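Local coordinates for globin protein (Ramazzottius varieornatus, PDB 5ZIQ), which binds a heme whose iron is hexacoordinated and, as a member of the globin family, may bind or carry oxygen, though its physiological role is unknown, at residues Glu48-Leu53 with Glu79-Ala84; Phe54-Asp59 with Met130-Val135; Arg26-Leu31 with Asp98-Asp103; Lys33-Phe38 with Lys155-Trp160. All coordinates share one frame; numbering follows the deposited sequence. Where two conformers were deposited one is given.

Contact 1: residues Glu48-Leu53 with Glu79-Ala84; sequences EMLLKL and ESFEEA. With HEM (protoporphyrin IX containing Fe), chain E.
Leu50 lies against two parts of the segment Glu79-Ala84 at once: its CB is 3.8 Å from CE1 of the Phe81 ring, and farther out its CD1 reaches the backbone of Ala84, 3.6 Å from the carbonyl carbon. The same methyl also touches the Ala84 CB, so one leucine branch fits against a short residue while the ring covers the base of its side chain. Phe81 gets there because its CG is anti to the backbone N (chi1 -170°), which carries the ring across to the segment Glu48-Leu53. At the far end of the ring, CZ meets Leu51, whose CD2 comes within 3.7 Å and whose CG is almost as near. Phe67 adds an edge-to-face partner to the same ring. Cut back to an alanine, Phe81 would probably leave a gap beside Leu50 CB and Leu51 CD2, and Phe67 without its aromatic mate.

The two short helical segments stand at 99° with axes 10.6 Å apart, as the B and E helices of a globin cross above the heme. Ala84 CB faces the heme propionate oxygen O2A at 3.9 Å, and both methyls of Leu53 touch the vinyl carbon CBB. The carbonyl O of Ala84 accepts a hydrogen bond from His88 ND1, which probably helps fix the rotation of that axial iron ligand. With no hydrogen bond joining them, the segments meet by van der Waals contact alone, side chain on side chain and methyl on peptide: Leu50 CD1 rests on the carbonyl that bonds His88, so apolar fit here is likely to assist in placing the ligand.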
# COMPACT_ATOMS: atom_id res chain seq x y z
N GLU A 48 -2.34 10.39 2.22
CA GLU A 48 -1.02 10.80 1.70
C GLU A 48 -0.66 10.00 0.46
O GLU A 48 -0.22 10.56 -0.55
CB GLU A 48 0.06 10.63 2.78
CG GLU A 48 0.05 11.66 3.88
CD GLU A 48 1.20 11.47 4.87
OE1 GLU A 48 1.49 12.41 5.64
OE2 GLU A 48 1.81 10.38 4.87
N MET A 49 -0.89 8.69 0.52
CA MET A 49 -0.55 7.80 -0.61
C MET A 49 -1.29 8.17 -1.87
O MET A 49 -0.66 8.27 -2.94
CB MET A 49 -0.85 6.36 -0.27
CG MET A 49 0.03 5.85 0.84
SD MET A 49 -0.49 4.24 1.41
CE MET A 49 -0.17 3.41 -0.14
N LEU A 50 -2.61 8.34 -1.76
CA LEU A 50 -3.41 8.66 -2.95
C LEU A 50 -3.08 10.02 -3.52
O LEU A 50 -2.97 10.16 -4.73
CB LEU A 50 -4.92 8.53 -2.70
CG LEU A 50 -5.46 7.10 -2.50
CD1 LEU A 50 -6.97 7.15 -2.34
CD2 LEU A 50 -5.09 6.11 -3.59
N LEU A 51 -2.90 11.02 -2.65
CA LEU A 51 -2.49 12.35 -3.12
C LEU A 51 -1.14 12.28 -3.83
O LEU A 51 -0.97 12.94 -4.87
CB LEU A 51 -2.49 13.38 -1.98
CG LEU A 51 -3.87 13.63 -1.37
CD1 LEU A 51 -3.75 14.56 -0.18
CD2 LEU A 51 -4.92 14.13 -2.38
N LYS A 52 -0.21 11.45 -3.34
CA LYS A 52 1.08 11.28 -4.01
C LYS A 52 0.90 10.59 -5.36
O LYS A 52 1.52 10.99 -6.36
CB LYS A 52 2.09 10.55 -3.13
CG LYS A 52 3.50 10.47 -3.69
CD LYS A 52 4.15 11.85 -3.79
CE LYS A 52 5.65 11.69 -3.90
NZ LYS A 52 6.32 13.01 -4.06
N LEU A 53 0.03 9.58 -5.41
CA LEU A 53 -0.25 8.91 -6.69
C LEU A 53 -0.69 9.90 -7.76
O LEU A 53 -0.25 9.84 -8.92
CB LEU A 53 -1.32 7.83 -6.52
CG LEU A 53 -1.68 7.00 -7.75
CD1 LEU A 53 -0.54 6.09 -8.21
CD2 LEU A 53 -2.93 6.19 -7.47
N GLU A 79 -15.86 12.27 2.16
CA GLU A 79 -16.20 10.91 2.56
C GLU A 79 -15.73 9.84 1.57
O GLU A 79 -15.20 8.81 1.99
CB GLU A 79 -17.71 10.79 2.80
CG GLU A 79 -18.14 9.43 3.32
CD GLU A 79 -19.60 9.33 3.72
OE1 GLU A 79 -20.36 10.32 3.59
OE2 GLU A 79 -20.00 8.23 4.15
N SER A 80 -15.93 10.09 0.28
CA SER A 80 -15.50 9.12 -0.73
C SER A 80 -13.98 8.97 -0.75
O SER A 80 -13.47 7.86 -0.91
CB SER A 80 -16.06 9.48 -2.10
OG SER A 80 -17.47 9.30 -2.09
N PHE A 81 -13.28 10.08 -0.59
CA PHE A 81 -11.82 10.04 -0.49
C PHE A 81 -11.32 9.29 0.74
O PHE A 81 -10.38 8.48 0.62
CB PHE A 81 -11.21 11.44 -0.59
CG PHE A 81 -9.73 11.42 -0.75
CD1 PHE A 81 -9.14 10.99 -1.94
CD2 PHE A 81 -8.91 11.79 0.31
CE1 PHE A 81 -7.75 10.96 -2.09
CE2 PHE A 81 -7.52 11.77 0.17
CZ PHE A 81 -6.94 11.35 -1.02
N GLU A 82 -11.96 9.52 1.89
CA GLU A 82 -11.67 8.77 3.13
C GLU A 82 -11.83 7.26 2.87
O GLU A 82 -10.95 6.48 3.26
CB GLU A 82 -12.59 9.21 4.28
CG GLU A 82 -12.36 10.62 4.84
CD GLU A 82 -13.61 11.24 5.50
OE1 GLU A 82 -14.64 10.57 5.76
OE2 GLU A 82 -13.60 12.46 5.73
N GLU A 83 -12.89 6.87 2.14
CA GLU A 83 -13.13 5.44 1.86
C GLU A 83 -12.02 4.89 0.97
O GLU A 83 -11.50 3.81 1.25
CB GLU A 83 -14.52 5.20 1.24
CG GLU A 83 -15.63 5.44 2.26
CD GLU A 83 -17.00 5.73 1.65
OE1 GLU A 83 -17.97 5.78 2.42
OE2 GLU A 83 -17.11 5.93 0.42
N ALA A 84 -11.65 5.63 -0.07
CA ALA A 84 -10.61 5.17 -1.00
C ALA A 84 -9.23 5.11 -0.33
O ALA A 84 -8.46 4.18 -0.55
CB ALA A 84 -10.58 6.05 -2.24
CHA HEM E . -10.29 -0.56 -5.31
CHB HEM E . -7.49 2.32 -7.98
CHC HEM E . -3.64 -0.29 -6.45
CHD HEM E . -6.37 -1.73 -2.71
C1A HEM E . -9.88 0.39 -6.21
C2A HEM E . -10.75 1.14 -7.04
C3A HEM E . -9.96 1.96 -7.80
C4A HEM E . -8.61 1.72 -7.44
CMA HEM E . -10.44 2.95 -8.82
CAA HEM E . -12.25 1.04 -7.07
CBA HEM E . -12.91 2.37 -6.66
CGA HEM E . -12.67 2.65 -5.21
O1A HEM E . -12.88 1.75 -4.36
O2A HEM E . -12.26 3.76 -4.84
C1B HEM E . -6.19 1.82 -7.84
C2B HEM E . -5.08 2.25 -8.61
C3B HEM E . -3.99 1.53 -8.20
C4B HEM E . -4.45 0.63 -7.13
CMB HEM E . -5.12 3.31 -9.69
CAB HEM E . -2.61 1.63 -8.71
CBB HEM E . -2.07 2.83 -8.89
C1C HEM E . -4.00 -0.85 -5.23
C2C HEM E . -3.15 -1.38 -4.27
C3C HEM E . -3.94 -1.77 -3.19
C4C HEM E . -5.28 -1.47 -3.51
CMC HEM E . -1.65 -1.51 -4.38
CAC HEM E . -3.52 -2.38 -1.91
CBC HEM E . -2.29 -2.80 -1.70
C1D HEM E . -7.67 -1.56 -3.19
C2D HEM E . -8.82 -2.09 -2.44
C3D HEM E . -9.91 -1.77 -3.16
C4D HEM E . -9.42 -1.05 -4.35
CMD HEM E . -8.77 -2.85 -1.13
CAD HEM E . -11.35 -2.09 -2.81
CBD HEM E . -11.78 -3.30 -3.64
CGD HEM E . -13.21 -3.68 -3.36
O1D HEM E . -13.78 -3.24 -2.33
O2D HEM E . -13.83 -4.44 -4.14
NA HEM E . -8.58 0.73 -6.49
NB HEM E . -5.76 0.86 -7.01
NC HEM E . -5.29 -0.92 -4.76
ND HEM E . -8.07 -0.95 -4.32
FE HEM E . -6.97 -0.09 -5.62

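Contact 2: residues Phe54-Asp59 with Met130-Val135; sequences FIEHPD and MEKCLV. With HEM (protoporphyrin IX containing Fe), chain E.
The carboxylate of Glu56 is the flat group of this crossing, and it is set against the aliphatic part of Lys132. Its OE1 is 3.6 Å from CB and 3.8 Å from CE of that lysine, while OE2 approaches only CE, at 4.1 Å. Over the other flat group, the porphyrin, Met130 places its CE above the edge of one face, 3.9 Å from C4B, while its CB and CG lie at the periphery beside the methyl CMC, CB at 3.6 Å. That reach depends on a doubled bend: with chi2 at 60° and chi3 at 70°, the chain doubles back so that CE alone comes in above the border of the macrocycle.

Glu56 and Lys132 do not form a salt bridge. The glutamate extends beyond CG toward the segment Met130-Val135, yet the lysine, bent at chi3, leaves NZ 4.7 Å from OE1; any attraction between the opposite charges is therefore probably modest, and the exposed ammonium can be solvated. Further in, Cys133 SG is 4.4 Å from OE1, a loose approach where the polar outside gives way to the interior.

Met130 continues that interior by packing on His88, Tyr92 and Leu53, and Leu53 also touches Cys133. Charged groups outside and sulfur and hydrocarbon inside thus mark the place where helix 42-56 ends against helix 127-142, the B-G crossing of the globin fold, with the G helix supplying a methionine to the heme pocket.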
# COMPACT_ATOMS: atom_id res chain seq x y z
N PHE A 54 -1.56 10.82 -7.35
CA PHE A 54 -2.14 11.78 -8.28
C PHE A 54 -1.11 12.80 -8.74
O PHE A 54 -1.25 13.34 -9.84
CB PHE A 54 -3.38 12.47 -7.69
CG PHE A 54 -4.49 11.53 -7.27
CD1 PHE A 54 -4.63 10.24 -7.81
CD2 PHE A 54 -5.43 11.96 -6.32
CE1 PHE A 54 -5.67 9.41 -7.40
CE2 PHE A 54 -6.48 11.14 -5.93
CZ PHE A 54 -6.59 9.85 -6.46
N ILE A 55 -0.07 13.05 -7.93
CA ILE A 55 1.05 13.94 -8.30
C ILE A 55 1.92 13.23 -9.33
O ILE A 55 2.25 13.79 -10.38
CB ILE A 55 1.91 14.37 -7.08
CG1 ILE A 55 1.14 15.35 -6.18
CG2 ILE A 55 3.22 15.04 -7.52
CD1 ILE A 55 1.65 15.38 -4.74
N GLU A 56 2.28 11.98 -9.04
CA GLU A 56 3.19 11.23 -9.89
C GLU A 56 2.55 10.82 -11.21
O GLU A 56 3.23 10.75 -12.24
CB GLU A 56 3.73 10.03 -9.13
CG GLU A 56 4.41 10.47 -7.84
CD GLU A 56 5.41 9.48 -7.29
OE1 GLU A 56 5.24 8.26 -7.49
OE2 GLU A 56 6.35 9.94 -6.62
N HIS A 57 1.25 10.58 -11.18
CA HIS A 57 0.51 10.09 -12.33
C HIS A 57 -0.90 10.70 -12.31
O HIS A 57 -1.84 10.04 -11.88
CB HIS A 57 0.45 8.55 -12.32
CG HIS A 57 1.79 7.90 -12.49
ND1 HIS A 57 2.41 7.77 -13.72
CD2 HIS A 57 2.64 7.35 -11.58
CE1 HIS A 57 3.58 7.17 -13.56
NE2 HIS A 57 3.73 6.90 -12.27
N PRO A 58 -1.04 11.96 -12.78
CA PRO A 58 -2.36 12.64 -12.74
C PRO A 58 -3.52 11.86 -13.37
O PRO A 58 -4.64 11.96 -12.88
CB PRO A 58 -2.09 13.96 -13.47
CG PRO A 58 -0.66 14.23 -13.15
CD PRO A 58 0.01 12.89 -13.25
N ASP A 59 -3.26 11.06 -14.42
CA ASP A 59 -4.32 10.25 -15.04
C ASP A 59 -4.91 9.16 -14.12
O ASP A 59 -6.00 8.65 -14.39
CB ASP A 59 -3.87 9.67 -16.40
CG ASP A 59 -2.74 8.63 -16.29
OD1 ASP A 59 -2.04 8.53 -15.25
OD2 ASP A 59 -2.55 7.89 -17.28
N MET A 130 1.73 2.22 -6.87
CA MET A 130 1.35 2.43 -5.48
C MET A 130 2.55 2.25 -4.56
O MET A 130 2.58 2.84 -3.48
CB MET A 130 0.21 1.50 -5.09
CG MET A 130 -0.50 1.87 -3.79
SD MET A 130 -1.26 3.50 -3.78
CE MET A 130 -2.64 3.28 -4.91
N GLU A 131 3.54 1.44 -4.97
CA GLU A 131 4.76 1.21 -4.16
C GLU A 131 5.49 2.48 -3.77
O GLU A 131 5.77 2.68 -2.60
CB GLU A 131 5.77 0.29 -4.87
CG GLU A 131 5.22 -1.07 -5.23
CD GLU A 131 6.28 -1.98 -5.79
OE1 GLU A 131 7.49 -1.63 -5.83
OE2 GLU A 131 5.91 -3.07 -6.19
N LYS A 132 5.79 3.34 -4.75
CA LYS A 132 6.47 4.62 -4.51
C LYS A 132 5.64 5.48 -3.57
O LYS A 132 6.19 6.22 -2.79
CB LYS A 132 6.72 5.39 -5.82
CG LYS A 132 8.03 5.06 -6.53
CD LYS A 132 8.08 5.59 -7.96
CE LYS A 132 8.79 6.94 -8.06
NZ LYS A 132 9.42 7.14 -9.37
N CYS A 133 4.32 5.39 -3.68
CA CYS A 133 3.42 6.18 -2.84
C CYS A 133 3.44 5.73 -1.39
O CYS A 133 3.48 6.56 -0.49
CB CYS A 133 2.00 6.16 -3.39
SG CYS A 133 1.93 6.84 -5.05
N LEU A 134 3.43 4.40 -1.18
CA LEU A 134 3.60 3.86 0.17
C LEU A 134 4.97 4.22 0.72
O LEU A 134 5.07 4.66 1.86
CB LEU A 134 3.39 2.34 0.20
CG LEU A 134 3.57 1.71 1.58
CD1 LEU A 134 2.68 2.32 2.67
CD2 LEU A 134 3.31 0.21 1.45
N VAL A 135 6.02 4.06 -0.09
CA VAL A 135 7.37 4.49 0.34
C VAL A 135 7.39 5.98 0.75
O VAL A 135 7.96 6.33 1.79
CB VAL A 135 8.42 4.18 -0.75
CG1 VAL A 135 9.74 4.89 -0.49
CG2 VAL A 135 8.61 2.67 -0.84
CHA HEM E . -10.29 -0.56 -5.31
CHB HEM E . -7.49 2.32 -7.98
CHC HEM E . -3.64 -0.29 -6.45
CHD HEM E . -6.37 -1.73 -2.71
C1A HEM E . -9.88 0.39 -6.21
C2A HEM E . -10.75 1.14 -7.04
C3A HEM E . -9.96 1.96 -7.80
C4A HEM E . -8.61 1.72 -7.44
CMA HEM E . -10.44 2.95 -8.82
CAA HEM E . -12.25 1.04 -7.07
CBA HEM E . -12.91 2.37 -6.66
CGA HEM E . -12.67 2.65 -5.21
O1A HEM E . -12.88 1.75 -4.36
O2A HEM E . -12.26 3.76 -4.84
C1B HEM E . -6.19 1.82 -7.84
C2B HEM E . -5.08 2.25 -8.61
C3B HEM E . -3.99 1.53 -8.20
C4B HEM E . -4.45 0.63 -7.13
CMB HEM E . -5.12 3.31 -9.69
CAB HEM E . -2.61 1.63 -8.71
CBB HEM E . -2.07 2.83 -8.89
C1C HEM E . -4.00 -0.85 -5.23
C2C HEM E . -3.15 -1.38 -4.27
C3C HEM E . -3.94 -1.77 -3.19
C4C HEM E . -5.28 -1.47 -3.51
CMC HEM E . -1.65 -1.51 -4.38
CAC HEM E . -3.52 -2.38 -1.91
CBC HEM E . -2.29 -2.80 -1.70
C1D HEM E . -7.67 -1.56 -3.19
C2D HEM E . -8.82 -2.09 -2.44
C3D HEM E . -9.91 -1.77 -3.16
C4D HEM E . -9.42 -1.05 -4.35
CMD HEM E . -8.77 -2.85 -1.13
CAD HEM E . -11.35 -2.09 -2.81
CBD HEM E . -11.78 -3.30 -3.64
CGD HEM E . -13.21 -3.68 -3.36
O1D HEM E . -13.78 -3.24 -2.33
O2D HEM E . -13.83 -4.44 -4.14
NA HEM E . -8.58 0.73 -6.49
NB HEM E . -5.76 0.86 -7.01
NC HEM E . -5.29 -0.92 -4.76
ND HEM E . -8.07 -0.95 -4.32
FE HEM E . -6.97 -0.09 -5.62

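Contact 3: residues Arg26-Leu31 with Asp98-Asp103; sequences RDKFSL and DSDNVD. With EDO (1,2-ethanediol), chain I.
Lys28 NZ donates to Asp100 OD1 at 2.9 Å, a salt bridge between helix 25-38 and the turn that precedes helix 102-115. The ammonium comes from above the carboxylate, 41° out of its plane. The lysine runs extended from the backbone and then bends at chi3 (63°), a kink that brings CE within 3.4 Å of OD1 before NZ closes the bond. Asp100 itself is exposed, so water probably weakens the attraction.

Beside the charged pair the contact is looser and carries no further polar bond across it. Lys28 CD lies 4.2 Å from Ser99 CB, and Leu31 CD2 approaches Ser99 OG at 4.3 Å. That hydroxyl is hydrogen-bonded to the Val96 carbonyl O, so its polar need is met within its own side of the contact. With a methionine here instead of Lys28, the ammonium would be gone and Asp100 is likely to be left without its charged mate across the contact.

On the same helix Asp27 OD2 is held by Arg152 in a salt bridge and takes a hydrogen bond from an ethanediol O1 at 2.7 Å, the diol probably coming from the crystallisation liquor. Across the contact, Asp98-Asn101 forms a type I beta turn, closed by Asn101 N on Asp98 O, and Asn101 takes the N-cap position of the next helix. This is the EF corner of a globin, here touched by the A helix.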
# COMPACT_ATOMS: atom_id res chain seq x y z
N ARG A 26 14.96 -11.76 11.66
CA ARG A 26 15.43 -10.45 12.10
C ARG A 26 14.79 -9.32 11.29
O ARG A 26 14.31 -8.33 11.86
CB ARG A 26 16.96 -10.34 12.12
CG ARG A 26 17.64 -11.16 13.21
CD ARG A 26 19.04 -11.59 12.81
NE ARG A 26 19.71 -12.44 13.80
CZ ARG A 26 19.42 -13.73 14.05
NH1 ARG A 26 20.11 -14.39 14.97
NH2 ARG A 26 18.45 -14.36 13.39
N ASP A 27 14.73 -9.48 9.97
CA ASP A 27 14.12 -8.44 9.13
C ASP A 27 12.61 -8.32 9.33
O ASP A 27 12.06 -7.21 9.29
CB ASP A 27 14.47 -8.64 7.65
CG ASP A 27 15.90 -8.22 7.30
OD1 ASP A 27 16.64 -7.67 8.16
OD2 ASP A 27 16.27 -8.43 6.11
N LYS A 28 11.96 -9.46 9.56
CA LYS A 28 10.54 -9.46 9.86
C LYS A 28 10.24 -8.70 11.14
O LYS A 28 9.29 -7.93 11.17
CB LYS A 28 10.00 -10.88 9.93
CG LYS A 28 8.50 -10.98 10.17
CD LYS A 28 8.01 -12.43 10.09
CE LYS A 28 8.60 -13.32 11.16
NZ LYS A 28 8.00 -14.67 11.00
N PHE A 29 11.05 -8.91 12.18
CA PHE A 29 10.82 -8.17 13.41
C PHE A 29 11.01 -6.67 13.18
O PHE A 29 10.20 -5.87 13.67
CB PHE A 29 11.74 -8.66 14.54
CG PHE A 29 11.51 -7.96 15.84
CD1 PHE A 29 10.29 -8.12 16.51
CD2 PHE A 29 12.47 -7.11 16.38
CE1 PHE A 29 10.06 -7.48 17.73
CE2 PHE A 29 12.25 -6.47 17.60
CZ PHE A 29 11.04 -6.65 18.26
N SER A 30 12.03 -6.30 12.38
CA SER A 30 12.26 -4.88 12.06
C SER A 30 11.05 -4.27 11.34
O SER A 30 10.62 -3.14 11.64
CB SER A 30 13.53 -4.71 11.21
OG SER A 30 14.69 -5.01 11.97
N LEU A 31 10.49 -5.02 10.39
CA LEU A 31 9.26 -4.62 9.70
C LEU A 31 8.09 -4.39 10.68
O LEU A 31 7.47 -3.34 10.67
CB LEU A 31 8.86 -5.65 8.64
CG LEU A 31 7.47 -5.42 8.03
CD1 LEU A 31 7.42 -4.20 7.13
CD2 LEU A 31 6.96 -6.65 7.29
N ASP A 98 -0.56 -10.15 9.36
CA ASP A 98 -0.59 -11.56 8.98
C ASP A 98 0.76 -12.09 8.55
O ASP A 98 0.85 -13.14 7.85
CB ASP A 98 -1.63 -11.75 7.88
CG ASP A 98 -3.05 -11.54 8.38
OD1 ASP A 98 -3.31 -11.68 9.59
OD2 ASP A 98 -3.94 -11.29 7.55
N SER A 99 1.83 -11.42 8.98
CA SER A 99 3.20 -11.83 8.59
C SER A 99 3.54 -13.27 9.00
O SER A 99 4.35 -13.91 8.35
CB SER A 99 4.24 -10.90 9.22
OG SER A 99 4.17 -9.58 8.70
N ASP A 100 2.91 -13.75 10.07
CA ASP A 100 3.15 -15.12 10.54
C ASP A 100 2.09 -16.12 10.10
O ASP A 100 2.10 -17.27 10.57
CB ASP A 100 3.26 -15.16 12.06
CG ASP A 100 4.51 -14.48 12.60
OD1 ASP A 100 5.35 -14.00 11.83
OD2 ASP A 100 4.66 -14.46 13.84
N ASN A 101 1.22 -15.70 9.19
CA ASN A 101 0.25 -16.61 8.58
C ASN A 101 0.24 -16.38 7.07
O ASN A 101 -0.64 -15.72 6.53
CB ASN A 101 -1.14 -16.38 9.21
CG ASN A 101 -2.17 -17.43 8.82
OD1 ASN A 101 -2.08 -18.12 7.78
ND2 ASN A 101 -3.18 -17.56 9.67
N VAL A 102 1.25 -16.94 6.40
CA VAL A 102 1.42 -16.74 4.98
C VAL A 102 0.18 -17.18 4.20
O VAL A 102 -0.16 -16.57 3.19
CB VAL A 102 2.68 -17.44 4.47
CG1 VAL A 102 2.76 -17.41 2.95
CG2 VAL A 102 3.91 -16.78 5.09
N ASP A 103 -0.47 -18.27 4.61
CA ASP A 103 -1.59 -18.75 3.80
C ASP A 103 -2.70 -17.72 3.67
O ASP A 103 -3.22 -17.45 2.59
CB ASP A 103 -2.10 -20.08 4.32
CG ASP A 103 -1.05 -21.15 4.15
OD1 ASP A 103 -0.84 -21.56 3.01
OD2 ASP A 103 -0.38 -21.50 5.12
C1 EDO I . 15.45 -10.86 3.48
O1 EDO I . 15.42 -10.69 4.90
C2 EDO I . 16.75 -10.35 2.87
O2 EDO I . 17.93 -11.07 3.26

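Contact 4: residues Lys33-Phe38 with Lys155-Trp160; sequences KSWKTF and KIWISW
Trp35 reaches from the A helix of this globin toward Trp157 of the H helix, and the two indoles make the contact between these segments. At CB, a chi1 of -170° sets the indole on the far side from the backbone N and directs it inward between the helices. On the five-membered ring, NE1 is hydrogen-bonded to Asp93 OD1 of helix 79-97, so the buried N-H is satisfied and the rotation of the indole is fixed. Along the benzo ring, CZ2 lies in the plane of the Phe38 ring, at its edge, and CH2 is 3.6 Å from Phe38 CE2. Phe38 CD2 sits 3.5 Å above one face of the indole, offset toward the rim. One helical turn thus supplies both the tryptophan and a phenyl that points its edge, at CD2, onto one face of the indole.

Toward the H helix the six-membered rings of Trp35 and Trp157 meet obliquely, with centroids 5.9 Å apart and planes inclined by 59°. The helices themselves are well separated, with the nearest CA atoms, those of Trp35 and Trp157, 11.8 Å apart; the indoles span that distance. Helix 79-97 contributes Val96, which touches both tryptophans, along with Tyr92 beside Trp35 and Ala95 beside Trp157. The side chain ends on the H helix at its benzo corner, where Trp35 CZ3 lies 4.4 Å from Trp157 CZ3.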
# COMPACT_ATOMS: atom_id res chain seq x y z
N LYS A 33 8.08 -3.91 13.96
CA LYS A 33 8.31 -2.77 14.87
C LYS A 33 8.12 -1.43 14.17
O LYS A 33 7.49 -0.52 14.71
CB LYS A 33 9.73 -2.77 15.44
CG LYS A 33 10.04 -3.68 16.59
CD LYS A 33 11.32 -3.16 17.28
CE LYS A 33 12.56 -3.12 16.36
NZ LYS A 33 13.85 -3.00 17.10
N SER A 34 8.69 -1.31 12.97
CA SER A 34 8.61 -0.07 12.21
C SER A 34 7.17 0.24 11.81
O SER A 34 6.68 1.38 11.95
CB SER A 34 9.48 -0.18 10.97
OG SER A 34 9.32 0.96 10.16
N TRP A 35 6.47 -0.78 11.35
CA TRP A 35 5.09 -0.62 10.93
C TRP A 35 4.20 -0.22 12.09
O TRP A 35 3.25 0.53 11.89
CB TRP A 35 4.54 -1.89 10.29
CG TRP A 35 3.22 -1.64 9.64
CD1 TRP A 35 2.00 -1.85 10.18
CD2 TRP A 35 3.00 -1.10 8.32
NE1 TRP A 35 1.02 -1.48 9.29
CE2 TRP A 35 1.61 -1.03 8.13
CE3 TRP A 35 3.86 -0.70 7.28
CZ2 TRP A 35 1.04 -0.56 6.94
CZ3 TRP A 35 3.30 -0.26 6.09
CH2 TRP A 35 1.90 -0.18 5.92
N LYS A 36 4.50 -0.74 13.29
CA LYS A 36 3.68 -0.41 14.46
C LYS A 36 3.67 1.10 14.63
O LYS A 36 2.60 1.71 14.81
CB LYS A 36 4.14 -1.15 15.75
CG LYS A 36 3.18 -0.95 16.93
CD LYS A 36 1.81 -1.50 16.61
CE LYS A 36 0.88 -1.47 17.81
NZ LYS A 36 -0.55 -1.62 17.40
N THR A 37 4.84 1.72 14.52
CA THR A 37 4.95 3.18 14.56
C THR A 37 4.14 3.87 13.43
O THR A 37 3.33 4.77 13.69
CB THR A 37 6.43 3.61 14.53
OG1 THR A 37 7.09 2.97 15.63
CG2 THR A 37 6.57 5.13 14.65
N PHE A 38 4.35 3.42 12.20
CA PHE A 38 3.67 3.99 11.04
C PHE A 38 2.15 3.90 11.13
O PHE A 38 1.42 4.80 10.66
CB PHE A 38 4.15 3.24 9.80
CG PHE A 38 3.56 3.74 8.52
CD1 PHE A 38 3.83 5.04 8.07
CD2 PHE A 38 2.73 2.92 7.75
CE1 PHE A 38 3.30 5.50 6.86
CE2 PHE A 38 2.19 3.38 6.54
CZ PHE A 38 2.48 4.67 6.09
N LYS A 155 11.61 -2.21 0.70
CA LYS A 155 11.66 -2.43 -0.74
C LYS A 155 11.41 -3.93 -1.02
O LYS A 155 10.65 -4.25 -1.94
CB LYS A 155 12.98 -1.94 -1.31
CG LYS A 155 13.03 -0.42 -1.48
CD LYS A 155 14.41 0.00 -1.95
CE LYS A 155 14.47 1.51 -2.20
NZ LYS A 155 15.84 1.96 -2.55
N ILE A 156 12.00 -4.82 -0.21
CA ILE A 156 11.80 -6.26 -0.41
C ILE A 156 10.34 -6.64 -0.17
O ILE A 156 9.71 -7.36 -0.97
CB ILE A 156 12.68 -7.08 0.57
CG1 ILE A 156 14.17 -6.86 0.25
CG2 ILE A 156 12.31 -8.57 0.51
CD1 ILE A 156 15.13 -7.39 1.32
N TRP A 157 9.82 -6.18 0.96
CA TRP A 157 8.48 -6.59 1.37
C TRP A 157 7.41 -5.97 0.48
O TRP A 157 6.47 -6.66 0.05
CB TRP A 157 8.28 -6.25 2.85
CG TRP A 157 6.89 -6.55 3.36
CD1 TRP A 157 6.40 -7.76 3.76
CD2 TRP A 157 5.84 -5.61 3.53
NE1 TRP A 157 5.10 -7.62 4.18
CE2 TRP A 157 4.73 -6.31 4.05
CE3 TRP A 157 5.74 -4.23 3.28
CZ2 TRP A 157 3.50 -5.68 4.33
CZ3 TRP A 157 4.52 -3.59 3.57
CH2 TRP A 157 3.42 -4.33 4.08
N ILE A 158 7.53 -4.68 0.17
CA ILE A 158 6.53 -4.04 -0.70
C ILE A 158 6.54 -4.72 -2.08
O ILE A 158 5.47 -5.00 -2.62
CB ILE A 158 6.74 -2.51 -0.81
CG1 ILE A 158 6.50 -1.86 0.55
CG2 ILE A 158 5.81 -1.90 -1.87
CD1 ILE A 158 6.94 -0.41 0.62
N SER A 159 7.73 -4.99 -2.62
CA SER A 159 7.84 -5.70 -3.90
C SER A 159 7.14 -7.06 -3.87
O SER A 159 6.39 -7.40 -4.79
CB SER A 159 9.30 -5.89 -4.31
OG SER A 159 9.86 -4.64 -4.68
N TRP A 160 7.35 -7.81 -2.79
CA TRP A 160 6.77 -9.13 -2.65
C TRP A 160 5.24 -9.02 -2.59
O TRP A 160 4.53 -9.78 -3.28
CB TRP A 160 7.35 -9.81 -1.41
CG TRP A 160 6.80 -11.17 -1.13
CD1 TRP A 160 7.29 -12.37 -1.59
CD2 TRP A 160 5.67 -11.49 -0.32
NE1 TRP A 160 6.53 -13.41 -1.11
CE2 TRP A 160 5.54 -12.90 -0.32
CE3 TRP A 160 4.76 -10.72 0.43
CZ2 TRP A 160 4.53 -13.56 0.38
CZ3 TRP A 160 3.75 -11.38 1.12
CH2 TRP A 160 3.64 -12.79 1.09

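Contacts 1 and 2 share helix 42-56, both touch the heme and have centres 11 Å apart; they join where Cys133 SG packs 3.4 Å from Leu53 N. The side chains of Leu50 and Cys133 are about 4 Å and about 8 Å from that of the axial ligand His88. Contacts 3 and 4 share helix 25-38, their centres 9 Å apart, and meet through Leu31 CD2 and Trp157 CD1 at 3.7 Å. Ile158 links the two groups, its CG2 3.5 Å from Glu131 CG. Farther from the heme come the side chains of Trp157, at about 8 Å, and Leu31, at about 13 Å. Contacts 1 and 3 lie on opposite sides of the chain's centre.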